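Local coordinates for response regulator receiver protein (Sinorhizobium medicae, PDB 2RDM) that probably receives a phosphoryl group from a partner kinase in two-component signalling, as receiver domains of the CheY clan do, at residues I8-D13 and S23-A28; L19-T24 and A111-A116; D52-D57 and W67-V72; R71-I76 and M80-I85; D100-E105 and V117-N122. The protein carries 1 engineered substitution. All blocks are in the same frame, centred on the assembly; numbering follows the deposited sequence. Where two conformers were deposited one is given.

Contact 1 (I8-D13 and S23-A28); sequences ILLADD and STLTDA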
# COMPACT_ATOMS: atom_id res chain seq x y z
N ILE A 8 21.32 13.89 -2.62
CA ILE A 8 21.39 12.45 -2.54
C ILE A 8 22.84 12.03 -2.28
O ILE A 8 23.75 12.45 -3.00
CB ILE A 8 20.86 11.80 -3.83
CG1 ILE A 8 19.40 12.23 -4.12
CG2 ILE A 8 21.00 10.31 -3.76
CD1 ILE A 8 18.39 11.87 -3.05
N LEU A 9 23.04 11.25 -1.22
CA LEU A 9 24.34 10.67 -0.95
C LEU A 9 24.37 9.42 -1.79
O LEU A 9 23.53 8.54 -1.61
CB LEU A 9 24.48 10.31 0.52
CG LEU A 9 25.81 9.71 0.99
CD1 LEU A 9 27.02 10.60 0.64
CD2 LEU A 9 25.78 9.42 2.48
N LEU A 10 25.35 9.35 -2.69
CA LEU A 10 25.52 8.20 -3.58
C LEU A 10 26.84 7.52 -3.27
O LEU A 10 27.90 8.14 -3.37
CB LEU A 10 25.48 8.66 -5.03
CG LEU A 10 25.86 7.68 -6.15
CD1 LEU A 10 24.80 6.58 -6.31
CD2 LEU A 10 26.06 8.41 -7.47
N ALA A 11 26.78 6.24 -2.90
CA ALA A 11 27.98 5.49 -2.52
C ALA A 11 28.18 4.31 -3.46
O ALA A 11 27.43 3.33 -3.38
CB ALA A 11 27.89 5.01 -1.05
N ASP A 12 29.15 4.42 -4.36
CA ASP A 12 29.44 3.36 -5.33
C ASP A 12 30.93 3.31 -5.62
O ASP A 12 31.57 4.34 -5.82
CB ASP A 12 28.63 3.53 -6.64
CG ASP A 12 28.70 2.29 -7.55
OD1 ASP A 12 29.79 1.84 -7.94
OD2 ASP A 12 27.63 1.74 -7.88
N ASP A 13 31.45 2.07 -5.65
CA ASP A 13 32.86 1.73 -5.84
C ASP A 13 33.48 2.15 -7.17
O ASP A 13 34.50 2.84 -7.20
CB ASP A 13 33.03 0.21 -5.73
CG ASP A 13 33.89 -0.21 -4.56
OD1 ASP A 13 34.67 0.62 -4.04
OD2 ASP A 13 33.81 -1.40 -4.17
N SER A 23 25.23 11.31 -12.88
CA SER A 23 24.67 12.15 -13.95
C SER A 23 23.18 11.91 -14.16
O SER A 23 22.44 12.84 -14.45
CB SER A 23 25.43 12.00 -15.26
OG SER A 23 25.50 10.64 -15.66
N THR A 24 22.74 10.65 -13.99
CA THR A 24 21.32 10.30 -13.99
C THR A 24 20.57 11.11 -12.93
O THR A 24 19.56 11.75 -13.22
CB THR A 24 21.11 8.78 -13.76
OG1 THR A 24 21.62 8.07 -14.90
CG2 THR A 24 19.64 8.42 -13.59
N LEU A 25 21.11 11.13 -11.71
CA LEU A 25 20.48 11.86 -10.63
C LEU A 25 20.55 13.38 -10.80
O LEU A 25 19.57 14.08 -10.49
CB LEU A 25 21.04 11.42 -9.27
CG LEU A 25 20.74 9.98 -8.81
CD1 LEU A 25 21.72 9.51 -7.74
CD2 LEU A 25 19.29 9.85 -8.33
N THR A 26 21.67 13.91 -11.30
CA THR A 26 21.75 15.37 -11.53
C THR A 26 20.84 15.84 -12.67
O THR A 26 20.28 16.93 -12.59
CB THR A 26 23.19 15.89 -11.74
OG1 THR A 26 23.80 15.20 -12.82
CG2 THR A 26 24.02 15.72 -10.48
N ASP A 27 20.68 15.02 -13.70
CA ASP A 27 19.73 15.32 -14.79
C ASP A 27 18.28 15.43 -14.30
O ASP A 27 17.52 16.25 -14.80
CB ASP A 27 19.80 14.27 -15.91
CG ASP A 27 21.08 14.36 -16.72
OD1 ASP A 27 21.77 15.40 -16.66
OD2 ASP A 27 21.42 13.37 -17.40
N ALA A 28 17.94 14.60 -13.30
CA ALA A 28 16.60 14.59 -12.71
C ALA A 28 16.37 15.71 -11.70
O ALA A 28 15.26 15.84 -11.18
CB ALA A 28 16.33 13.26 -12.07
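Strand 7-11 and the C-terminal part of helix 15-27 come closest at Ile8 and Leu25, whose CA atoms lie 8.2 Å apart, a spacing that only side chains can bridge. Leu25 does most of the bridging. Its CG stands beside the backbone N (chi1 -67°), which carries the isobutyl group off the helix and onto the strand, and the CD1 methyl makes the touch. Leu25 CD1 sits 4.1 Å from Ile8 CG2, the branch methyl rather than the longer ethyl arm, and the two side chains meet at about a right angle. The same methyl is a looser neighbour of Leu10, with Leu25 CD1 4.5 Å from Leu10 CD2. Ile8 and Leu10 are two apart in the strand and therefore present their side chains on one face, so a single leucine spans both. Everything here is apolar and buried, held by van der Waals contact and the exclusion of water. The other methyl of Leu25 turns to a different element, packing on Ile114 of helix 110-122. Leu10 also packs on Phe21 and Glu22 one turn earlier in helix 15-27. Val32 touches both Leu10 and Leu25, so the first three elements of the fold, strand 7-11, helix 15-27 and strand 31-35, close on one another as a beta-alpha-beta unit.

Contact 2 (L19-T24 and A111-A116); sequences LDFEST and AQLITA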
# COMPACT_ATOMS: atom_id res chain seq x y z
N LEU A 19 29.73 7.75 -11.86
CA LEU A 19 29.48 8.87 -12.78
C LEU A 19 28.18 8.71 -13.59
O LEU A 19 27.52 9.69 -13.92
CB LEU A 19 30.69 9.08 -13.72
CG LEU A 19 31.87 10.00 -13.34
CD1 LEU A 19 31.42 11.44 -13.06
CD2 LEU A 19 32.71 9.47 -12.17
N ASP A 20 27.83 7.45 -13.90
CA ASP A 20 26.59 7.09 -14.58
C ASP A 20 25.39 7.37 -13.68
O ASP A 20 24.44 8.04 -14.09
CB ASP A 20 26.62 5.60 -14.95
CG ASP A 20 25.49 5.19 -15.86
OD1 ASP A 20 24.95 6.05 -16.59
OD2 ASP A 20 25.15 3.99 -15.86
N PHE A 21 25.43 6.84 -12.45
CA PHE A 21 24.37 7.08 -11.48
C PHE A 21 24.32 8.56 -11.11
O PHE A 21 23.23 9.13 -11.00
CB PHE A 21 24.54 6.21 -10.22
CG PHE A 21 24.50 4.72 -10.49
CD1 PHE A 21 23.58 4.18 -11.39
CD2 PHE A 21 25.38 3.86 -9.83
CE1 PHE A 21 23.54 2.81 -11.64
CE2 PHE A 21 25.35 2.49 -10.08
CZ PHE A 21 24.43 1.96 -10.98
N GLU A 22 25.49 9.19 -10.95
CA GLU A 22 25.58 10.60 -10.58
C GLU A 22 24.91 11.50 -11.60
O GLU A 22 24.11 12.36 -11.23
CB GLU A 22 27.04 11.03 -10.36
CG GLU A 22 27.22 12.49 -9.96
CD GLU A 22 28.60 12.78 -9.38
OE1 GLU A 22 29.53 11.96 -9.54
OE2 GLU A 22 28.75 13.85 -8.75
N SER A 23 25.23 11.31 -12.88
CA SER A 23 24.67 12.15 -13.95
C SER A 23 23.18 11.91 -14.16
O SER A 23 22.44 12.84 -14.45
CB SER A 23 25.43 12.00 -15.26
OG SER A 23 25.50 10.64 -15.66
N THR A 24 22.74 10.65 -13.99
CA THR A 24 21.32 10.30 -13.99
C THR A 24 20.57 11.11 -12.93
O THR A 24 19.56 11.75 -13.22
CB THR A 24 21.11 8.78 -13.76
OG1 THR A 24 21.62 8.07 -14.90
CG2 THR A 24 19.64 8.42 -13.59
N ALA A 111 15.37 5.31 -15.47
CA ALA A 111 13.99 5.57 -15.05
C ALA A 111 13.66 4.86 -13.73
O ALA A 111 13.06 5.45 -12.85
CB ALA A 111 13.02 5.14 -16.13
N GLN A 112 14.08 3.60 -13.60
CA GLN A 112 13.84 2.85 -12.39
C GLN A 112 14.52 3.50 -11.18
O GLN A 112 13.95 3.54 -10.10
CB GLN A 112 14.38 1.44 -12.55
CG GLN A 112 13.42 0.48 -13.21
CD GLN A 112 14.12 -0.81 -13.56
OE1 GLN A 112 14.73 -0.92 -14.63
NE2 GLN A 112 14.07 -1.78 -12.67
N LEU A 113 15.75 3.99 -11.38
CA LEU A 113 16.50 4.58 -10.28
C LEU A 113 15.78 5.86 -9.81
O LEU A 113 15.57 6.06 -8.61
CB LEU A 113 17.93 4.90 -10.69
CG LEU A 113 18.79 5.73 -9.71
CD1 LEU A 113 18.85 5.10 -8.32
CD2 LEU A 113 20.19 5.91 -10.28
N ILE A 114 15.40 6.68 -10.78
CA ILE A 114 14.77 7.98 -10.51
C ILE A 114 13.39 7.83 -9.86
O ILE A 114 13.04 8.57 -8.92
CB ILE A 114 14.67 8.81 -11.83
CG1 ILE A 114 16.06 9.23 -12.34
CG2 ILE A 114 13.80 10.03 -11.64
CD1 ILE A 114 17.02 9.76 -11.27
N THR A 115 12.59 6.89 -10.38
CA THR A 115 11.29 6.55 -9.82
C THR A 115 11.43 6.07 -8.37
O THR A 115 10.70 6.53 -7.52
CB THR A 115 10.56 5.49 -10.69
OG1 THR A 115 10.34 6.05 -11.99
CG2 THR A 115 9.22 5.14 -10.07
N ALA A 116 12.39 5.19 -8.10
CA ALA A 116 12.61 4.69 -6.75
C ALA A 116 12.94 5.82 -5.78
O ALA A 116 12.33 5.93 -4.72
CB ALA A 116 13.74 3.66 -6.74
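Leu113 swings its CG trans to the backbone N (chi1 171°), which sends CD2 across to the neighbouring helix, while Ile114 keeps CG1 next to its own N, and the bend at chi2 (-44°) turns CD1 toward Thr24. The axes of segments 19-24 and 111-116 pass 10.7 Å apart at a signed crossing angle of -57°, so they touch only through side chains. Leu113 CD2 reaches between two partners, 4.0 Å from Phe21 CD1 and 4.2 Å from Thr24 CG2; it comes at the ring obliquely, the two side chains running at about a right angle. The closest touch belongs to Ile114, whose CD1 lies 3.7 Å from Thr24 CG2. Phe21 rests at the same time on Leu10 of strand 7-11 and on Asp12 just beyond it, and Leu113 on Leu104, so this pairing lies where the two helices share one face of the sheet. Beyond it, Gln112 O accepts a bond from Asn122 of the third subunit. Thr24 meets the other helix with its methyl, while its OG1 stays 2.9 Å from Asp20 O one turn back. The interface between the helices is thus greasy and without direction, and their mutual angle probably rests on shape.

Contact 3 (D52-D57 and W67-V72); sequences DGVVTD and WQVARV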
# COMPACT_ATOMS: atom_id res chain seq x y z
N ASP A 52 19.26 14.11 2.03
CA ASP A 52 17.84 13.84 1.90
C ASP A 52 17.51 12.42 1.46
O ASP A 52 16.37 11.99 1.59
CB ASP A 52 17.22 14.84 0.93
CG ASP A 52 17.45 16.28 1.37
OD1 ASP A 52 16.96 16.65 2.46
OD2 ASP A 52 18.13 17.01 0.63
N GLY A 53 18.48 11.68 0.96
CA GLY A 53 18.22 10.31 0.56
C GLY A 53 19.55 9.64 0.32
O GLY A 53 20.56 10.32 0.15
N VAL A 54 19.55 8.32 0.30
CA VAL A 54 20.81 7.60 0.23
C VAL A 54 20.66 6.50 -0.82
O VAL A 54 19.73 5.71 -0.75
CB VAL A 54 21.20 6.99 1.61
CG1 VAL A 54 22.44 6.11 1.48
CG2 VAL A 54 21.43 8.09 2.67
N VAL A 55 21.56 6.51 -1.80
CA VAL A 55 21.65 5.45 -2.82
C VAL A 55 23.00 4.77 -2.65
O VAL A 55 24.04 5.38 -2.94
CB VAL A 55 21.51 6.03 -4.24
CG1 VAL A 55 21.60 4.93 -5.26
CG2 VAL A 55 20.18 6.73 -4.44
N THR A 56 22.99 3.50 -2.23
CA THR A 56 24.24 2.82 -1.83
C THR A 56 24.38 1.42 -2.40
O THR A 56 23.42 0.66 -2.44
CB THR A 56 24.41 2.79 -0.26
OG1 THR A 56 25.67 2.19 0.10
CG2 THR A 56 23.27 2.01 0.44
N ASP A 57 25.61 1.08 -2.83
CA ASP A 57 25.99 -0.33 -3.10
C ASP A 57 25.86 -1.21 -1.87
O ASP A 57 25.96 -0.73 -0.76
CB ASP A 57 27.47 -0.42 -3.47
CG ASP A 57 27.79 0.17 -4.80
OD1 ASP A 57 26.88 0.70 -5.47
OD2 ASP A 57 28.99 0.10 -5.17
N TRP A 67 24.56 -2.33 3.87
CA TRP A 67 23.54 -2.60 4.89
C TRP A 67 23.81 -1.73 6.11
O TRP A 67 22.89 -1.13 6.69
CB TRP A 67 23.52 -4.07 5.31
CG TRP A 67 23.45 -5.08 4.19
CD1 TRP A 67 24.33 -6.09 3.93
CD2 TRP A 67 22.42 -5.18 3.19
NE1 TRP A 67 23.92 -6.81 2.83
CE2 TRP A 67 22.74 -6.27 2.37
CE3 TRP A 67 21.26 -4.45 2.93
CZ2 TRP A 67 21.95 -6.64 1.28
CZ3 TRP A 67 20.48 -4.81 1.85
CH2 TRP A 67 20.83 -5.91 1.04
N GLN A 68 25.09 -1.63 6.47
CA GLN A 68 25.49 -0.82 7.61
C GLN A 68 25.36 0.67 7.34
O GLN A 68 24.96 1.44 8.24
CB GLN A 68 26.89 -1.19 8.08
CG GLN A 68 27.27 -0.61 9.44
CD GLN A 68 26.14 -0.66 10.48
OE1 GLN A 68 25.54 -1.70 10.74
NE2 GLN A 68 25.87 0.48 11.09
N VAL A 69 25.62 1.08 6.09
CA VAL A 69 25.43 2.49 5.68
C VAL A 69 23.98 2.91 5.93
O VAL A 69 23.72 3.97 6.50
CB VAL A 69 25.78 2.73 4.17
CG1 VAL A 69 25.44 4.18 3.76
CG2 VAL A 69 27.25 2.48 3.92
N ALA A 70 23.05 2.05 5.51
CA ALA A 70 21.62 2.35 5.66
C ALA A 70 21.17 2.46 7.12
O ALA A 70 20.34 3.30 7.46
CB ALA A 70 20.79 1.32 4.90
N ARG A 71 21.74 1.61 7.98
CA ARG A 71 21.43 1.63 9.41
C ARG A 71 21.85 2.95 10.02
O ARG A 71 21.08 3.56 10.76
CB ARG A 71 22.09 0.47 10.15
CG ARG A 71 21.61 -0.86 9.66
CD ARG A 71 21.80 -2.00 10.66
NE ARG A 71 21.85 -3.26 9.92
CZ ARG A 71 20.77 -3.88 9.44
NH1 ARG A 71 19.55 -3.37 9.64
NH2 ARG A 71 20.93 -5.01 8.76
N VAL A 72 23.06 3.40 9.68
CA VAL A 72 23.56 4.71 10.15
C VAL A 72 22.66 5.85 9.66
O VAL A 72 22.25 6.71 10.45
CB VAL A 72 25.02 4.95 9.73
CG1 VAL A 72 25.47 6.34 10.12
CG2 VAL A 72 25.92 3.91 10.39
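Val69 faces strand 53-57 squarely and fills the close part of this contact, meeting both Val54 and Thr56. Its CG1 lies 4.2 Å from Val54 CG1, methyl against methyl. Two residues further along the strand, Thr56 OG1 lies 4.1 Å from Val69 CB, the two side chains sliding past each other in opposite directions. Thr56 has its hydroxyl anti to the backbone N (chi1 -177°), which aims OG1 down the strand: it donates to Asp57 O at 3.1 Å, in the carbonyl plane and on a lone pair. The polar atom is thereby satisfied while lying against a valine in the buried layer. Strand 53-57 and helix 66-76 open a beta-alpha-beta unit of the receiver fold, and the strand ends at Asp57, predicted to be the phosphorylated aspartate, beside Asp12 and with Asp13 N bonded to its OD2. A valine in place of Thr56 would probably leave Asp57 O without its hydroxyl donor and the end of the strand less firmly held next to that site. Further along the helix the fit is looser. Ala70 comes no nearer than 5.1 Å with its side chain and leans instead on Ile82 and Tyr84. Gln68 and Arg71 belong to the partly exposed side of the helix, where Arg71 NH1 binds Ser95 O of the fourth subunit.

Contact 4 (R71-I76 and M80-I85); sequences RVAREI and MPIVYI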
# COMPACT_ATOMS: atom_id res chain seq x y z
N ARG A 71 21.74 1.61 7.98
CA ARG A 71 21.43 1.63 9.41
C ARG A 71 21.85 2.95 10.02
O ARG A 71 21.08 3.56 10.76
CB ARG A 71 22.09 0.47 10.15
CG ARG A 71 21.61 -0.86 9.66
CD ARG A 71 21.80 -2.00 10.66
NE ARG A 71 21.85 -3.26 9.92
CZ ARG A 71 20.77 -3.88 9.44
NH1 ARG A 71 19.55 -3.37 9.64
NH2 ARG A 71 20.93 -5.01 8.76
N VAL A 72 23.06 3.40 9.68
CA VAL A 72 23.56 4.71 10.15
C VAL A 72 22.66 5.85 9.66
O VAL A 72 22.25 6.71 10.45
CB VAL A 72 25.02 4.95 9.73
CG1 VAL A 72 25.47 6.34 10.12
CG2 VAL A 72 25.92 3.91 10.39
N ALA A 73 22.31 5.82 8.37
CA ALA A 73 21.39 6.82 7.80
C ALA A 73 20.07 6.88 8.57
O ALA A 73 19.57 7.97 8.88
CB ALA A 73 21.14 6.56 6.30
N ARG A 74 19.54 5.71 8.92
CA ARG A 74 18.26 5.64 9.64
C ARG A 74 18.33 6.01 11.13
O ARG A 74 17.34 6.45 11.71
CB ARG A 74 17.61 4.28 9.43
CG ARG A 74 17.06 4.09 8.02
CD ARG A 74 15.74 4.83 7.85
NE ARG A 74 15.12 4.61 6.54
CZ ARG A 74 14.32 3.59 6.23
NH1 ARG A 74 14.02 2.65 7.12
NH2 ARG A 74 13.81 3.50 5.02
N GLU A 75 19.50 5.83 11.73
CA GLU A 75 19.76 6.38 13.07
C GLU A 75 19.69 7.91 13.08
O GLU A 75 19.11 8.51 13.99
CB GLU A 75 21.13 5.92 13.59
CG GLU A 75 21.15 4.47 14.05
CD GLU A 75 22.56 3.93 14.19
OE1 GLU A 75 23.52 4.73 14.25
OE2 GLU A 75 22.71 2.69 14.24
N ILE A 76 20.27 8.54 12.05
CA ILE A 76 20.25 9.99 11.89
C ILE A 76 18.85 10.47 11.54
O ILE A 76 18.35 11.44 12.12
CB ILE A 76 21.32 10.43 10.85
CG1 ILE A 76 22.72 10.33 11.48
CG2 ILE A 76 21.10 11.87 10.35
CD1 ILE A 76 23.76 9.75 10.57
N MSE A 80 14.60 8.30 6.40
CA MSE A 80 15.52 8.50 5.27
C MSE A 80 15.19 7.53 4.14
O MSE A 80 15.10 6.34 4.39
CB MSE A 80 16.97 8.23 5.69
CG MSE A 80 17.97 8.58 4.59
SE MSE A 80 18.21 10.56 4.44
CE MSE A 80 19.65 10.68 5.74
N PRO A 81 14.94 8.05 2.93
CA PRO A 81 14.86 7.25 1.72
C PRO A 81 16.13 6.42 1.51
O PRO A 81 17.23 6.96 1.53
CB PRO A 81 14.71 8.29 0.63
CG PRO A 81 13.95 9.41 1.31
CD PRO A 81 14.61 9.47 2.66
N ILE A 82 15.97 5.12 1.32
CA ILE A 82 17.13 4.25 1.16
C ILE A 82 16.90 3.41 -0.09
O ILE A 82 15.89 2.71 -0.17
CB ILE A 82 17.32 3.31 2.38
CG1 ILE A 82 17.56 4.11 3.67
CG2 ILE A 82 18.42 2.27 2.12
CD1 ILE A 82 18.90 4.81 3.76
N VAL A 83 17.80 3.53 -1.06
CA VAL A 83 17.81 2.67 -2.24
C VAL A 83 19.14 1.93 -2.26
O VAL A 83 20.20 2.57 -2.34
CB VAL A 83 17.65 3.45 -3.57
CG1 VAL A 83 17.67 2.50 -4.77
CG2 VAL A 83 16.34 4.27 -3.58
N TYR A 84 19.09 0.61 -2.27
CA TYR A 84 20.29 -0.21 -2.41
C TYR A 84 20.51 -0.56 -3.87
O TYR A 84 19.56 -0.80 -4.61
CB TYR A 84 20.15 -1.51 -1.64
CG TYR A 84 19.84 -1.40 -0.15
CD1 TYR A 84 20.83 -1.07 0.78
CD2 TYR A 84 18.54 -1.63 0.33
CE1 TYR A 84 20.55 -1.00 2.13
CE2 TYR A 84 18.25 -1.56 1.69
CZ TYR A 84 19.25 -1.21 2.58
OH TYR A 84 18.97 -1.19 3.90
N ILE A 85 21.78 -0.66 -4.27
CA ILE A 85 22.14 -1.01 -5.64
C ILE A 85 23.06 -2.22 -5.60
O ILE A 85 24.17 -2.13 -5.07
CB ILE A 85 22.89 0.15 -6.36
CG1 ILE A 85 22.08 1.45 -6.37
CG2 ILE A 85 23.34 -0.25 -7.76
CD1 ILE A 85 20.70 1.38 -6.95
O HOH W 1 13.16 4.36 2.30
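Arg74 grips the backbone of Met80 from the edge of its guanidinium group. NE donates to Met80 O at 2.8 Å, nearly straight at 161°, and the oxygen lies in the guanidinium plane while NE lies in the carbonyl plane, on a lone pair. NH2 adds a weak second bond to the same Met80 O at 3.2 Å, bent to 135°. That NH2 also gives a weak bond to a water, which accepts from Ile82 N at 3.1 Å, so the arginine holds two points of the chain entering strand 82-86, one directly and one through solvent. The bend at chi2 (-77°) folds the arginine chain over to reach them. Ile82 CG1 lies obliquely against the head group, 3.8 Å from Arg74 NE.

Beside this polar clasp is a greasy one. Ala73 CB is 3.8 Å from Ile82 CD1 and 4.1 Å from CG of Met80, a selenomethionine in this crystal. Leu45 of helix 38-46 touches both Ala73 and Met80, and Val54 covers Ala73 and Ile82 from the neighbouring strand. Arg74 is positioned further by NH1, which bonds to Pro99 O of its own chain and to Ala94 O of the fourth subunit. On the other branch of Ile82, CG2 sits over one face of the Tyr84 ring, toward its rim. Three residues link Ile76 to Met80, and this short return from helix to strand completes the beta-alpha-beta crossover, strand 53-57 to helix 66-76 to strand 82-86, in the alternating parallel fold of a CheY-like receiver.

Contact 5 (D100-E105 and V117-N122); sequences DSIILE and VSQLLN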
# COMPACT_ATOMS: atom_id res chain seq x y z
N ASP A 100 10.93 -0.28 4.43
CA ASP A 100 10.54 0.69 3.40
C ASP A 100 11.64 1.14 2.44
O ASP A 100 11.52 2.18 1.80
CB ASP A 100 9.83 1.92 4.01
CG ASP A 100 8.64 1.55 4.84
OD1 ASP A 100 7.77 0.83 4.33
OD2 ASP A 100 8.59 1.97 6.01
N SER A 101 12.71 0.35 2.35
CA SER A 101 13.76 0.61 1.40
C SER A 101 13.40 -0.07 0.09
O SER A 101 12.47 -0.88 0.04
CB SER A 101 15.08 0.10 1.94
OG SER A 101 15.00 -1.32 2.16
N ILE A 102 14.11 0.29 -0.98
CA ILE A 102 13.99 -0.39 -2.28
C ILE A 102 15.36 -0.95 -2.64
O ILE A 102 16.36 -0.27 -2.46
CB ILE A 102 13.50 0.59 -3.36
CG1 ILE A 102 12.06 1.04 -3.05
CG2 ILE A 102 13.59 0.01 -4.76
CD1 ILE A 102 11.51 2.07 -4.03
N ILE A 103 15.42 -2.19 -3.11
CA ILE A 103 16.68 -2.67 -3.70
C ILE A 103 16.54 -2.80 -5.23
O ILE A 103 15.54 -3.35 -5.72
CB ILE A 103 17.22 -3.99 -3.04
CG1 ILE A 103 18.59 -4.36 -3.65
CG2 ILE A 103 16.22 -5.12 -3.12
CD1 ILE A 103 19.44 -5.27 -2.79
N LEU A 104 17.52 -2.27 -5.95
CA LEU A 104 17.56 -2.39 -7.40
C LEU A 104 18.69 -3.34 -7.77
O LEU A 104 19.83 -3.12 -7.41
CB LEU A 104 17.81 -1.02 -8.03
CG LEU A 104 16.86 0.13 -7.67
CD1 LEU A 104 17.27 1.38 -8.42
CD2 LEU A 104 15.42 -0.23 -7.99
N GLU A 105 18.37 -4.42 -8.48
CA GLU A 105 19.40 -5.35 -8.90
C GLU A 105 19.70 -5.20 -10.39
O GLU A 105 18.78 -5.14 -11.21
CB GLU A 105 19.08 -6.81 -8.52
CG GLU A 105 17.70 -7.31 -8.93
CD GLU A 105 17.41 -8.74 -8.43
OE1 GLU A 105 16.22 -9.09 -8.31
OE2 GLU A 105 18.37 -9.50 -8.17
N VAL A 117 13.87 6.68 -6.18
CA VAL A 117 14.33 7.77 -5.30
C VAL A 117 13.17 8.74 -5.04
O VAL A 117 12.89 9.05 -3.88
CB VAL A 117 15.58 8.49 -5.91
CG1 VAL A 117 15.92 9.77 -5.16
CG2 VAL A 117 16.80 7.56 -5.86
N SER A 118 12.49 9.14 -6.10
CA SER A 118 11.39 10.15 -6.02
C SER A 118 10.21 9.65 -5.21
O SER A 118 9.63 10.39 -4.39
CB SER A 118 10.92 10.52 -7.43
OG SER A 118 11.99 10.96 -8.25
N GLN A 119 9.82 8.39 -5.44
CA GLN A 119 8.73 7.76 -4.70
C GLN A 119 9.01 7.71 -3.19
O GLN A 119 8.13 7.99 -2.39
CB GLN A 119 8.53 6.34 -5.25
CG GLN A 119 7.45 5.54 -4.61
CD GLN A 119 7.43 4.13 -5.17
OE1 GLN A 119 7.53 3.94 -6.39
NE2 GLN A 119 7.33 3.15 -4.29
N LEU A 120 10.23 7.37 -2.81
CA LEU A 120 10.58 7.30 -1.40
C LEU A 120 10.68 8.68 -0.74
O LEU A 120 10.30 8.82 0.41
CB LEU A 120 11.88 6.53 -1.20
CG LEU A 120 11.78 5.05 -1.57
CD1 LEU A 120 13.16 4.40 -1.42
CD2 LEU A 120 10.73 4.32 -0.76
N LEU A 121 11.17 9.67 -1.48
CA LEU A 121 11.17 11.06 -0.99
C LEU A 121 9.75 11.56 -0.83
O LEU A 121 9.43 12.19 0.17
CB LEU A 121 11.92 11.98 -1.94
CG LEU A 121 13.44 11.90 -1.93
CD1 LEU A 121 13.94 12.40 -3.25
CD2 LEU A 121 14.02 12.73 -0.80
N ASN A 122 8.90 11.24 -1.80
CA ASN A 122 7.49 11.65 -1.76
C ASN A 122 6.69 11.04 -0.61
O ASN A 122 5.77 11.65 -0.09
CB ASN A 122 6.79 11.33 -3.09
CG ASN A 122 7.32 12.14 -4.26
OD1 ASN A 122 8.17 13.01 -4.09
ND2 ASN A 122 6.83 11.85 -5.46
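The last strand and last helix of the receiver fold meet where Ile102 of strand 102-105 packs on Leu120 of helix 110-122. Ile102 is stretched out, with CG1 beside the backbone N and CD1 continuing the chain (chi2 177°), so its tip reaches the helix. Ile102 CD1 lies 3.9 Å from Leu120 CD1, and Ile102 CG1 is equally near that methyl, the two side chains meeting at a slant. The other methyl turns to the loop that leads into the strand, where Leu120 CD2 stands 3.4 Å from Asp100 O. Gln119, the preceding residue of the helix, lies beside the tip of Ile102. An alanine at Leu120 would probably open a gap beside Ile102, leaving its tip packed on the helix mainly through Ala116 and the flank of Gln119. Ile102 rests on Ala116 too, and Leu120 also touches Val83 of the neighbouring strand 82-86 and Pro81 just before it. The edge strand takes part in the assembly: Ile103 N bonds to Glu125 OE2 of the third subunit, and Gln119 packs on Gln119 of that subunit. This is the edge strand with its covering C-terminal helix that closes one end of the parallel sheet in CheY-like receivers.

How the contacts relate
Contacts 1, 3 and 4 are buried and tie helices to the inner strands; contacts 2 and 5 are only partly buried, and both touch the third subunit. Contacts 1 and 2 share helix 15-27, contacts 3 and 4 helix 66-76, and contacts 2 and 5 helix 110-122, so each helix is held at two places. Strands 7-11, 53-57, 82-86 and 102-105 lie side by side, which makes contacts 1, 3, 4 and 5 neighbours across one sheet. Contacts 1, 2 and 5 are essentially apolar, contact 3 sets a threonine hydroxyl beside a valine, and contact 4 alone has side-chain hydrogen bonds across it, from a helix arginine to the chain leading into a strand.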